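PDB 3IH0: putative sugar kinase PH1459 from Pyrococcus horikoshii, which binds ATP and probably phosphorylates a sugar, perhaps fructose, as a member of the PfkB family of carbohydrate kinases. Local coordinates for residues P233-N238 with A272-A277. Residues are numbered along the deposited sequence; the frame is centred on the assembly and turned at random.
With ANP (phosphoaminophosphonic acid-adenylate ester), chain C.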
# COMPACT_ATOMS: atom_id res chain seq x y z
N PRO A 233 -25.52 -6.13 -30.05
CA PRO A 233 -25.97 -6.87 -28.86
C PRO A 233 -24.91 -7.91 -28.52
O PRO A 233 -24.37 -8.57 -29.41
CB PRO A 233 -27.29 -7.49 -29.33
CG PRO A 233 -27.03 -7.74 -30.77
CD PRO A 233 -26.36 -6.46 -31.22
N SER A 234 -24.63 -8.07 -27.23
CA SER A 234 -23.60 -9.01 -26.80
C SER A 234 -23.91 -10.47 -27.10
O SER A 234 -25.07 -10.90 -27.01
CB SER A 234 -23.36 -8.87 -25.30
OG SER A 234 -24.50 -9.28 -24.58
N TYR A 235 -22.87 -11.21 -27.45
CA TYR A 235 -22.99 -12.64 -27.73
C TYR A 235 -23.37 -13.28 -26.41
O TYR A 235 -23.01 -12.78 -25.35
CB TYR A 235 -21.65 -13.21 -28.22
CG TYR A 235 -21.29 -12.86 -29.65
CD1 TYR A 235 -19.96 -12.80 -30.07
CD2 TYR A 235 -22.29 -12.59 -30.59
CE1 TYR A 235 -19.63 -12.48 -31.38
CE2 TYR A 235 -21.97 -12.27 -31.91
CZ TYR A 235 -20.64 -12.21 -32.30
OH TYR A 235 -20.33 -11.88 -33.59
N ASN A 236 -24.11 -14.38 -26.46
CA ASN A 236 -24.53 -15.04 -25.24
C ASN A 236 -23.45 -15.93 -24.62
O ASN A 236 -22.89 -16.81 -25.28
CB ASN A 236 -25.80 -15.86 -25.49
CG ASN A 236 -25.61 -16.93 -26.55
OD1 ASN A 236 -25.16 -16.65 -27.66
ND2 ASN A 236 -25.96 -18.17 -26.21
N VAL A 237 -23.16 -15.68 -23.35
CA VAL A 237 -22.16 -16.47 -22.64
C VAL A 237 -22.48 -16.49 -21.14
O VAL A 237 -23.18 -15.61 -20.63
CB VAL A 237 -20.74 -15.88 -22.81
CG1 VAL A 237 -20.36 -15.84 -24.27
CG2 VAL A 237 -20.69 -14.49 -22.21
N ASN A 238 -21.98 -17.51 -20.46
CA ASN A 238 -22.15 -17.62 -19.01
C ASN A 238 -20.78 -17.20 -18.47
O ASN A 238 -19.83 -17.97 -18.49
CB ASN A 238 -22.49 -19.05 -18.61
CG ASN A 238 -23.89 -19.46 -19.05
OD1 ASN A 238 -24.86 -18.72 -18.85
ND2 ASN A 238 -24.01 -20.64 -19.65
N ALA A 272 -14.82 -6.91 -31.67
CA ALA A 272 -14.81 -6.46 -30.27
C ALA A 272 -15.81 -7.24 -29.43
O ALA A 272 -15.54 -7.55 -28.26
CB ALA A 272 -15.12 -4.98 -30.19
N ASN A 273 -16.96 -7.55 -30.02
CA ASN A 273 -18.00 -8.29 -29.33
C ASN A 273 -17.48 -9.68 -28.95
O ASN A 273 -17.65 -10.14 -27.82
CB ASN A 273 -19.24 -8.40 -30.23
CG ASN A 273 -20.43 -8.98 -29.51
OD1 ASN A 273 -20.42 -9.10 -28.29
ND2 ASN A 273 -21.47 -9.34 -30.26
N LEU A 274 -16.83 -10.34 -29.91
CA LEU A 274 -16.27 -11.67 -29.70
C LEU A 274 -15.18 -11.66 -28.62
O LEU A 274 -15.21 -12.48 -27.70
CB LEU A 274 -15.65 -12.21 -30.99
CG LEU A 274 -14.87 -13.52 -30.83
CD1 LEU A 274 -15.83 -14.63 -30.49
CD2 LEU A 274 -14.13 -13.83 -32.12
N VAL A 275 -14.22 -10.75 -28.75
CA VAL A 275 -13.12 -10.67 -27.79
C VAL A 275 -13.61 -10.40 -26.38
O VAL A 275 -13.16 -11.03 -25.43
CB VAL A 275 -12.10 -9.59 -28.20
CG1 VAL A 275 -11.01 -9.49 -27.14
CG2 VAL A 275 -11.50 -9.94 -29.56
N ALA A 276 -14.55 -9.47 -26.24
CA ALA A 276 -15.11 -9.13 -24.93
C ALA A 276 -15.84 -10.33 -24.34
O ALA A 276 -15.63 -10.69 -23.18
CB ALA A 276 -16.06 -7.95 -25.06
N ALA A 277 -16.71 -10.92 -25.14
CA ALA A 277 -17.49 -12.08 -24.71
C ALA A 277 -16.61 -13.21 -24.22
O ALA A 277 -16.86 -13.80 -23.18
CB ALA A 277 -18.37 -12.56 -25.84
PG ANP C . -16.27 -0.16 -16.10
O1G ANP C . -14.86 0.05 -16.61
O2G ANP C . -16.91 1.07 -15.50
O3G ANP C . -16.34 -1.32 -15.13
PB ANP C . -16.72 -0.75 -19.11
O1B ANP C . -17.70 -0.15 -20.08
O2B ANP C . -15.30 -0.32 -19.14
N3B ANP C . -17.27 -0.60 -17.45
PA ANP C . -17.97 -3.44 -19.05
O1A ANP C . -17.50 -4.62 -18.25
O2A ANP C . -19.18 -2.70 -18.59
O3A ANP C . -16.75 -2.36 -19.28
O5' ANP C . -18.20 -3.84 -20.59
C5' ANP C . -17.23 -4.52 -21.40
C4' ANP C . -17.92 -5.19 -22.59
O4' ANP C . -17.73 -6.58 -22.38
C3' ANP C . -19.45 -5.04 -22.70
O3' ANP C . -19.88 -3.91 -23.43
C2' ANP C . -19.87 -6.32 -23.31
O2' ANP C . -19.87 -6.27 -24.74
C1' ANP C . -18.88 -7.33 -22.78
N9 ANP C . -19.54 -8.02 -21.61
C8 ANP C . -19.54 -7.69 -20.28
N7 ANP C . -20.25 -8.57 -19.54
C5 ANP C . -20.73 -9.50 -20.38
C6 ANP C . -21.56 -10.75 -20.30
N6 ANP C . -22.04 -11.17 -19.12
N1 ANP C . -21.83 -11.44 -21.48
C2 ANP C . -21.35 -11.04 -22.72
N3 ANP C . -20.59 -9.92 -22.86
C4 ANP C . -20.25 -9.14 -21.76
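The extended chain of P233-N238, leaving strand 228-233, runs past helix 265-279 with the CA atoms of S234 and N273 6.2 Å apart and those of Y235 and A277 at a similar spacing. N273 bridges to the loop through both ends of its amide: ND2 gives a weak, bent hydrogen bond to the carbonyl O of P233 (3.1 Å, 126° at the hydrogen), and OD1 receives a weak but straighter one from the backbone N of Y235 (3.3 Å). With CG anti to the backbone N (chi1 -172°), the amide reaches out from the helix and lies stacked on the Y235 ring, the two planes 26° apart and ND2 3.3 Å above the ring centre. Beyond it, CE1 of Y235 rests on CB of L274 at 4.0 Å, while E299 and A300 of helix 298-304 touch Y235 and L274 respectively. The methyl of A277 packs against CB of Y235 and CG1 of V237. Replacing Y235 by an alanine would probably strip the N273 amide of its aromatic cover and open a gap beside L274. V237 turns its other methyl, CG2, to N1 of the AMP-PNP adenine (3.3 Å), and CB of A276 meets the ribose O4' (3.4 Å). Loop and helix thus wall the adenosine end of the nucleotide pocket, as in other ribokinase-fold PfkB kinases.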